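SorB (Sorangium cellulosum, PDB 6B2V) builds, through its pyran synthase domain in module nine, a cyclic ether ring during assembly of the polyketide antibiotic sorangicin. Local coordinates at residues Arg27-His32 / Asp200-Leu205; Ala46-Ala51 / Cys101-Val106. All coordinates share one frame; numbering follows the deposited sequence.

Contact 1 (Arg27-His32 / Asp200-Leu205)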
ATOM      1  N   ARG A  27     -10.476  17.253  -7.380  1.00 31.02           N
ATOM      2  CA  ARG A  27     -10.340  17.071  -5.956  1.00 35.29           C
ATOM      3  C   ARG A  27      -9.775  15.714  -5.526  1.00 35.34           C
ATOM      4  O   ARG A  27     -10.181  14.728  -6.021  1.00 33.93           O
ATOM      5  CB  ARG A  27     -11.727  17.248  -5.347  1.00 36.85           C
ATOM      6  CG  ARG A  27     -11.845  16.967  -3.870  1.00 40.10           C
ATOM      7  CD  ARG A  27     -13.290  16.824  -3.398  1.00 40.71           C
ATOM      8  NE  ARG A  27     -13.922  15.535  -3.656  1.00 45.22           N
ATOM      9  CZ  ARG A  27     -13.735  14.420  -2.953  1.00 41.83           C
ATOM     10  NH1 ARG A  27     -12.871  14.367  -1.964  1.00 38.93           N
ATOM     11  NH2 ARG A  27     -14.421  13.345  -3.267  1.00 37.80           N
ATOM     12  N   HIS A  28      -8.822  15.704  -4.620  1.00 29.17           N
ATOM     13  CA  HIS A  28      -8.331  14.466  -4.079  1.00 26.12           C
ATOM     14  C   HIS A  28      -8.002  14.698  -2.631  1.00 25.28           C
ATOM     15  O   HIS A  28      -7.389  15.662  -2.326  1.00 25.41           O
ATOM     16  CB  HIS A  28      -7.146  13.992  -4.869  1.00 24.33           C
ATOM     17  CG  HIS A  28      -6.714  12.616  -4.509  1.00 22.09           C
ATOM     18  ND1 HIS A  28      -5.949  12.353  -3.409  1.00 18.89           N
ATOM     19  CD2 HIS A  28      -6.941  11.427  -5.097  1.00 19.66           C
ATOM     20  CE1 HIS A  28      -5.739  11.062  -3.318  1.00 18.72           C
ATOM     21  NE2 HIS A  28      -6.323  10.479  -4.336  1.00 19.84           N
ATOM     22  N   PRO A  29      -8.300  13.775  -1.748  1.00 21.25           N
ATOM     23  CA  PRO A  29      -8.059  13.991  -0.325  1.00 21.45           C
ATOM     24  C   PRO A  29      -6.592  14.224   0.038  1.00 19.74           C
ATOM     25  O   PRO A  29      -6.312  14.758   1.051  1.00 21.53           O
ATOM     26  CB  PRO A  29      -8.535  12.700   0.310  1.00 26.52           C
ATOM     27  CG  PRO A  29      -9.560  12.208  -0.632  1.00 25.38           C
ATOM     28  CD  PRO A  29      -9.058  12.536  -1.973  1.00 21.95           C
ATOM     29  N   LEU A  30      -5.708  13.720  -0.782  1.00 20.77           N
ATOM     30  CA  LEU A  30      -4.285  13.831  -0.480  1.00 19.20           C
ATOM     31  C   LEU A  30      -3.494  14.843  -1.283  1.00 19.18           C
ATOM     32  O   LEU A  30      -2.343  14.991  -1.075  1.00 21.34           O
ATOM     33  CB  LEU A  30      -3.608  12.458  -0.528  1.00 18.86           C
ATOM     34  CG  LEU A  30      -4.318  11.302   0.162  1.00 17.16           C
ATOM     35  CD1 LEU A  30      -3.575  10.033  -0.149  1.00 17.03           C
ATOM     36  CD2 LEU A  30      -4.429  11.490   1.658  1.00 18.81           C
ATOM     37  N   VAL A  31      -4.108  15.464  -2.257  1.00 20.23           N
ATOM     38  CA  VAL A  31      -3.450  16.454  -3.054  1.00 20.64           C
ATOM     39  C   VAL A  31      -4.319  17.684  -3.150  1.00 22.50           C
ATOM     40  O   VAL A  31      -5.258  17.673  -3.839  1.00 25.71           O
ATOM     41  CB  VAL A  31      -3.235  15.922  -4.458  1.00 22.81           C
ATOM     42  CG1 VAL A  31      -2.565  16.955  -5.308  1.00 22.83           C
ATOM     43  CG2 VAL A  31      -2.423  14.659  -4.408  1.00 22.14           C
ATOM     44  N   HIS A  32      -3.973  18.730  -2.424  1.00 23.09           N
ATOM     45  CA  HIS A  32      -4.780  19.935  -2.422  1.00 23.47           C
ATOM     46  C   HIS A  32      -4.391  21.069  -3.359  1.00 26.49           C
ATOM     47  O   HIS A  32      -5.234  21.773  -3.818  1.00 26.78           O
ATOM     48  CB  HIS A  32      -4.901  20.462  -1.011  1.00 22.92           C
ATOM     49  CG  HIS A  32      -5.394  19.462  -0.023  1.00 24.88           C
ATOM     50  ND1 HIS A  32      -5.285  19.633   1.328  1.00 26.57           N
ATOM     51  CD2 HIS A  32      -6.021  18.284  -0.199  1.00 27.02           C
ATOM     52  CE1 HIS A  32      -5.807  18.598   1.944  1.00 29.57           C
ATOM     53  NE2 HIS A  32      -6.261  17.762   1.036  1.00 25.63           N
ATOM     54  N   ASP A 200     -14.259   7.586  -0.004  1.00 34.72           N
ATOM     55  CA  ASP A 200     -14.286   8.769  -0.779  1.00 31.19           C
ATOM     56  C   ASP A 200     -13.924   8.151  -2.112  1.00 27.47           C
ATOM     57  O   ASP A 200     -12.869   7.583  -2.288  1.00 22.05           O
ATOM     58  CB  ASP A 200     -13.216   9.705  -0.319  1.00 30.09           C
ATOM     59  CG  ASP A 200     -13.231  10.993  -1.052  1.00 31.76           C
ATOM     60  OD1 ASP A 200     -13.548  10.999  -2.214  1.00 29.45           O
ATOM     61  OD2 ASP A 200     -12.888  11.976  -0.423  1.00 32.06           O
ATOM     62  N   GLU A 201     -14.751   8.373  -3.115  1.00 27.29           N
ATOM     63  CA  GLU A 201     -14.521   7.823  -4.450  1.00 27.04           C
ATOM     64  C   GLU A 201     -13.415   8.517  -5.224  1.00 25.22           C
ATOM     65  O   GLU A 201     -13.071   8.151  -6.284  1.00 23.70           O
ATOM     66  CB  GLU A 201     -15.813   7.634  -5.265  1.00 31.61           C
ATOM     67  CG  GLU A 201     -16.733   6.631  -4.584  1.00 31.16           C
ATOM     68  CD  GLU A 201     -18.048   6.440  -5.306  1.00 32.62           C
ATOM     69  OE1 GLU A 201     -19.067   6.415  -4.585  1.00 38.11           O
ATOM     70  OE2 GLU A 201     -18.019   6.341  -6.516  1.00 26.49           O
ATOM     71  N   ALA A 202     -12.874   9.572  -4.636  1.00 19.26           N
ATOM     72  CA  ALA A 202     -11.728  10.245  -5.224  1.00 21.09           C
ATOM     73  C   ALA A 202     -10.463   9.385  -5.165  1.00 20.15           C
ATOM     74  O   ALA A 202      -9.572   9.478  -5.985  1.00 19.80           O
ATOM     75  CB  ALA A 202     -11.486  11.578  -4.579  1.00 22.91           C
ATOM     76  N   PHE A 203     -10.418   8.537  -4.162  1.00 24.40           N
ATOM     77  CA  PHE A 203      -9.291   7.637  -4.020  1.00 19.20           C
ATOM     78  C   PHE A 203      -9.287   6.536  -5.085  1.00 20.32           C
ATOM     79  O   PHE A 203     -10.330   6.030  -5.369  1.00 23.33           O
ATOM     80  CB  PHE A 203      -9.368   6.895  -2.688  1.00 17.57           C
ATOM     81  CG  PHE A 203      -8.984   7.682  -1.469  1.00 17.02           C
ATOM     82  CD1 PHE A 203      -7.744   8.227  -1.318  1.00 20.03           C
ATOM     83  CD2 PHE A 203      -9.836   7.773  -0.422  1.00 19.91           C
ATOM     84  CE1 PHE A 203      -7.399   8.886  -0.172  1.00 30.07           C
ATOM     85  CE2 PHE A 203      -9.514   8.440   0.715  1.00 27.65           C
ATOM     86  CZ  PHE A 203      -8.284   8.998   0.839  1.00 32.26           C
ATOM     87  N   LEU A 204      -8.166   6.231  -5.706  1.00 15.06           N
ATOM     88  CA  LEU A 204      -8.098   5.071  -6.557  1.00 16.75           C
ATOM     89  C   LEU A 204      -7.912   3.909  -5.568  1.00 20.44           C
ATOM     90  O   LEU A 204      -8.726   3.015  -5.500  1.00 19.23           O
ATOM     91  CB  LEU A 204      -6.983   5.136  -7.538  1.00 16.42           C
ATOM     92  CG  LEU A 204      -6.790   3.908  -8.412  1.00 21.25           C
ATOM     93  CD1 LEU A 204      -8.076   3.375  -8.996  1.00 29.14           C
ATOM     94  CD2 LEU A 204      -5.811   4.197  -9.509  1.00 24.89           C
ATOM     95  N   LEU A 205      -6.872   4.002  -4.753  1.00 16.60           N
ATOM     96  CA  LEU A 205      -6.687   3.063  -3.657  1.00 16.72           C
ATOM     97  C   LEU A 205      -6.905   3.779  -2.303  1.00 16.97           C
ATOM     98  O   LEU A 205      -6.041   4.434  -1.846  1.00 16.74           O
ATOM     99  CB  LEU A 205      -5.300   2.452  -3.667  1.00 15.21           C
ATOM    100  CG  LEU A 205      -5.016   1.344  -2.655  1.00 14.17           C
ATOM    101  CD1 LEU A 205      -5.988   0.186  -2.784  1.00 16.34           C
ATOM    102  CD2 LEU A 205      -3.605   0.866  -2.804  1.00 17.01           C
TER

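Contact 2 (Ala46-Ala51 / Cys101-Val106)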
ATOM      1  N   ALA A  46      -0.527  19.182   0.361  1.00 19.48           N
ATOM      2  CA  ALA A  46      -1.730  19.024   1.122  1.00 18.46           C
ATOM      3  C   ALA A  46      -1.449  19.265   2.598  1.00 19.77           C
ATOM      4  O   ALA A  46      -0.428  18.975   3.066  1.00 20.86           O
ATOM      5  CB  ALA A  46      -2.324  17.630   0.921  1.00 20.11           C
ATOM      6  N   VAL A  47      -2.422  19.783   3.306  1.00 19.66           N
ATOM      7  CA  VAL A  47      -2.320  19.987   4.725  1.00 19.90           C
ATOM      8  C   VAL A  47      -3.323  19.086   5.432  1.00 22.68           C
ATOM      9  O   VAL A  47      -4.421  19.074   5.079  1.00 23.39           O
ATOM     10  CB  VAL A  47      -2.671  21.428   5.105  1.00 25.34           C
ATOM     11  CG1 VAL A  47      -2.627  21.595   6.587  1.00 27.36           C
ATOM     12  CG2 VAL A  47      -1.707  22.369   4.439  1.00 27.84           C
ATOM     13  N   PHE A  48      -2.876  18.352   6.425  1.00 21.82           N
ATOM     14  CA  PHE A  48      -3.701  17.463   7.192  1.00 22.69           C
ATOM     15  C   PHE A  48      -3.749  17.890   8.624  1.00 25.27           C
ATOM     16  O   PHE A  48      -2.793  18.323   9.157  1.00 23.94           O
ATOM     17  CB  PHE A  48      -3.158  16.048   7.112  1.00 23.91           C
ATOM     18  CG  PHE A  48      -2.983  15.565   5.722  1.00 23.79           C
ATOM     19  CD1 PHE A  48      -4.052  15.099   5.013  1.00 22.63           C
ATOM     20  CD2 PHE A  48      -1.781  15.612   5.108  1.00 21.04           C
ATOM     21  CE1 PHE A  48      -3.909  14.680   3.736  1.00 21.47           C
ATOM     22  CE2 PHE A  48      -1.636  15.187   3.822  1.00 18.42           C
ATOM     23  CZ  PHE A  48      -2.709  14.722   3.123  1.00 21.51           C
ATOM     24  N   ASP A  49      -4.923  17.842   9.187  1.00 24.13           N
ATOM     25  CA  ASP A  49      -5.121  18.205  10.572  1.00 27.67           C
ATOM     26  C   ASP A  49      -5.322  17.080  11.552  1.00 28.61           C
ATOM     27  O   ASP A  49      -5.358  17.308  12.703  1.00 29.54           O
ATOM     28  CB  ASP A  49      -6.209  19.258  10.736  1.00 30.20           C
ATOM     29  CG  ASP A  49      -7.571  18.761  10.406  1.00 32.49           C
ATOM     30  OD1 ASP A  49      -7.781  17.588  10.213  1.00 28.17           O
ATOM     31  OD2 ASP A  49      -8.437  19.590  10.330  1.00 37.05           O
ATOM     32  N   GLY A  50      -5.379  15.862  11.074  1.00 24.91           N
ATOM     33  CA  GLY A  50      -5.566  14.745  11.952  1.00 27.48           C
ATOM     34  C   GLY A  50      -6.986  14.272  12.155  1.00 27.93           C
ATOM     35  O   GLY A  50      -7.212  13.236  12.733  1.00 27.36           O
ATOM     36  N   ALA A  51      -7.924  15.032  11.643  1.00 29.74           N
ATOM     37  CA  ALA A  51      -9.323  14.639  11.740  1.00 28.70           C
ATOM     38  C   ALA A  51      -9.801  13.896  10.507  1.00 32.06           C
ATOM     39  O   ALA A  51     -10.928  13.491  10.462  1.00 32.22           O
ATOM     40  CB  ALA A  51     -10.202  15.832  12.043  1.00 29.10           C
ATOM     41  N   CYS A 101      -0.205  19.691   9.624  1.00 25.56           N
ATOM     42  CA  CYS A 101       1.072  19.633   8.934  1.00 25.35           C
ATOM     43  C   CYS A 101       0.899  19.554   7.437  1.00 22.56           C
ATOM     44  O   CYS A 101       0.003  18.931   6.946  1.00 23.24           O
ATOM     45  CB  CYS A 101       1.831  18.395   9.396  1.00 26.37           C
ATOM     46  SG  CYS A 101       3.614  18.331   9.093  1.00 24.61           S
ATOM     47  N   GLU A 102       1.819  20.151   6.719  1.00 21.48           N
ATOM     48  CA  GLU A 102       1.791  20.079   5.297  1.00 20.56           C
ATOM     49  C   GLU A 102       2.663  18.940   4.812  1.00 20.71           C
ATOM     50  O   GLU A 102       3.655  18.684   5.362  1.00 21.99           O
ATOM     51  CB  GLU A 102       2.314  21.379   4.701  1.00 23.23           C
ATOM     52  CG  GLU A 102       2.394  21.417   3.187  1.00 27.25           C
ATOM     53  CD  GLU A 102       3.276  22.536   2.599  1.00 26.73           C
ATOM     54  OE1 GLU A 102       4.487  22.490   2.642  1.00 35.10           O
ATOM     55  OE2 GLU A 102       2.753  23.425   2.035  1.00 29.61           O
ATOM     56  N   LEU A 103       2.218  18.258   3.782  1.00 18.30           N
ATOM     57  CA  LEU A 103       2.987  17.220   3.131  1.00 18.90           C
ATOM     58  C   LEU A 103       3.149  17.638   1.687  1.00 16.81           C
ATOM     59  O   LEU A 103       2.202  18.048   1.094  1.00 18.10           O
ATOM     60  CB  LEU A 103       2.268  15.885   3.217  1.00 19.09           C
ATOM     61  CG  LEU A 103       3.069  14.627   3.101  1.00 20.91           C
ATOM     62  CD1 LEU A 103       4.191  14.561   4.076  1.00 17.23           C
ATOM     63  CD2 LEU A 103       2.155  13.455   3.323  1.00 18.43           C
ATOM     64  N   ARG A 104       4.351  17.507   1.175  1.00 16.93           N
ATOM     65  CA  ARG A 104       4.660  17.881  -0.185  1.00 19.21           C
ATOM     66  C   ARG A 104       5.228  16.730  -0.955  1.00 18.35           C
ATOM     67  O   ARG A 104       5.910  15.963  -0.403  1.00 18.10           O
ATOM     68  CB  ARG A 104       5.656  19.038  -0.189  1.00 20.05           C
ATOM     69  CG  ARG A 104       5.971  19.580  -1.554  1.00 22.99           C
ATOM     70  CD  ARG A 104       7.045  20.647  -1.533  1.00 24.32           C
ATOM     71  NE  ARG A 104       6.764  21.736  -0.614  1.00 26.47           N
ATOM     72  CZ  ARG A 104       7.695  22.592  -0.216  1.00 32.69           C
ATOM     73  NH1 ARG A 104       8.927  22.447  -0.625  1.00 28.05           N
ATOM     74  NH2 ARG A 104       7.417  23.568   0.606  1.00 32.49           N
ATOM     75  N   VAL A 105       4.850  16.608  -2.215  1.00 17.84           N
ATOM     76  CA  VAL A 105       5.383  15.583  -3.055  1.00 18.15           C
ATOM     77  C   VAL A 105       5.960  16.252  -4.277  1.00 19.00           C
ATOM     78  O   VAL A 105       5.297  16.990  -4.909  1.00 20.84           O
ATOM     79  CB  VAL A 105       4.328  14.513  -3.414  1.00 18.52           C
ATOM     80  CG1 VAL A 105       3.129  15.110  -4.067  1.00 20.43           C
ATOM     81  CG2 VAL A 105       4.911  13.451  -4.295  1.00 18.74           C
ATOM     82  N   VAL A 106       7.200  15.950  -4.578  1.00 18.38           N
ATOM     83  CA  VAL A 106       7.905  16.507  -5.710  1.00 20.92           C
ATOM     84  C   VAL A 106       8.157  15.432  -6.763  1.00 19.61           C
ATOM     85  O   VAL A 106       8.619  14.390  -6.462  1.00 18.11           O
ATOM     86  CB  VAL A 106       9.254  17.087  -5.248  1.00 22.36           C
ATOM     87  CG1 VAL A 106      10.048  17.666  -6.405  1.00 25.50           C
ATOM     88  CG2 VAL A 106       9.030  18.153  -4.237  1.00 22.69           C
TER

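Contact 1 (Arg27-His32 / Asp200-Leu205)
The guanidinium of R27 and the carboxylate of D200 meet edge to edge, their planes only 26° apart, while the methyl of A202 lies over one guanidinium face, with CB 3.7 Å from R27 NH2. The grip is end-on and twofold: R27 NH1 donates to D200 OD2 at 2.8 Å, on the syn lone pair, and R27 NH2 to D200 OD1 at 2.7 Å, also from the syn side but tilted out of the carboxylate plane. A bend in the arginine chain at chi3 (80°) turns its end toward the acid. D200 OD1 also accepts from A202 N at 2.9 Å, on its anti side; this Asx turn ties the carboxylate to its own loop and limits its rotation.

The second flat group is the F203 ring. P29 CG stands over one face, 4.0 Å from the ring centroid, near the normal though offset toward the rim, a CH-pi contact. L30 comes to the edge, its CG 3.9 Å from F203 CE1. H28 meets the phenyl obliquely, although the two ring planes are nearly perpendicular (89°); P29 CD covers one face of the imidazole and L30 CA lies at its edge. P29 thus links the aromatic group to the R27-D200-A202 group, its CD also lying 3.7 Å from A202 CB. Within the type I turn from H28 to V31, L30 N donates to H28 ND1 at 3.0 Å, which helps fix the imidazole's rotation.

The other imidazole nitrogen, H28 NE2, bonds to E69 of helix 64-77, whose carboxylate also receives the backbone N-H groups of L204 and L205. Both loops are therefore fastened to one helix: 27-32 leads into strand 33-35 of the predicted N-terminal hotdog fold, with L30 packing on F48 of strand 41-48. The loop 200-205 leads into helix 207-225 of the predicted C-terminal one.

Contact 2 (Ala46-Ala51 / Cys101-Val106)
A46 and L103 form a hydrogen-bonded pair at the meeting of two antiparallel strands in the predicted N-terminal hotdog fold. L103 N reaches A46 O at 2.8 Å with an N-H...O angle of 170°, and the return bond from A46 N to L103 O is 3.0 Å. Two residues on, the pattern repeats: F48 N donates to C101 O at 3.0 Å, and C101 N to F48 O at the same 3.0 Å. V47 and E102 lie between as the non-hydrogen-bonded pair, where E102 CA approaches A46 O at 3.3 Å in a CA-H...O contact. The short segment axes run at 146°, antiparallel with a marked twist.

Side chains separate onto two faces. A46, F48, C101 and L103 share the buried one. Here F48 CG sits beside its own backbone N and anti to the carbonyl carbon (chi1 -54°), which carries the ring over to the neighbouring strand, and its CE2 comes 4.0 Å from L103 CB, which meets the ring at its edge. V47 and E102 take the more open face, and their touch is light, with V47 CG2 4.1 Å from E102 CB. The E102 carboxylate forms a long salt bridge with R104 and a long, weak ion pair with R33.

A second layer covers the buried face. F62 meets F48 edge-to-face and also packs on L103, while Y67 and M70 bring helix 64-77 against the leucine: the central helix laid on the sheet that defines a hotdog. Strand 113-120 continues the sheet beyond 101-110, through a backbone bond between R104 and S119.

Past F48 the chain leaves the sheet. E52 binds the backbone N-H groups of D49 and G50, and an Asx turn shapes the bend, with D49 OD1 accepting from A51 N at 2.9 Å from above the carboxylate plane.

The two contacts have centres about 13 Å apart, on the same side of the chain's centre. Contact 2 is nested within the loop that contact 1 closes: 27-32 comes first, then 46-51 and 101-106, and 200-205 last. They touch directly, L30 O lying 3.3 Å from A46 CB and P29 O 3.6 Å from F48 CE1. Helix 64-77 serves both, packing against the strands of contact 2 and receiving the loops of contact 1. Contact 2 thus lies within the predicted N-terminal hotdog fold, whereas contact 1 joins it to the predicted C-terminal one, consistent with the double-hotdog architecture of the dehydratase family.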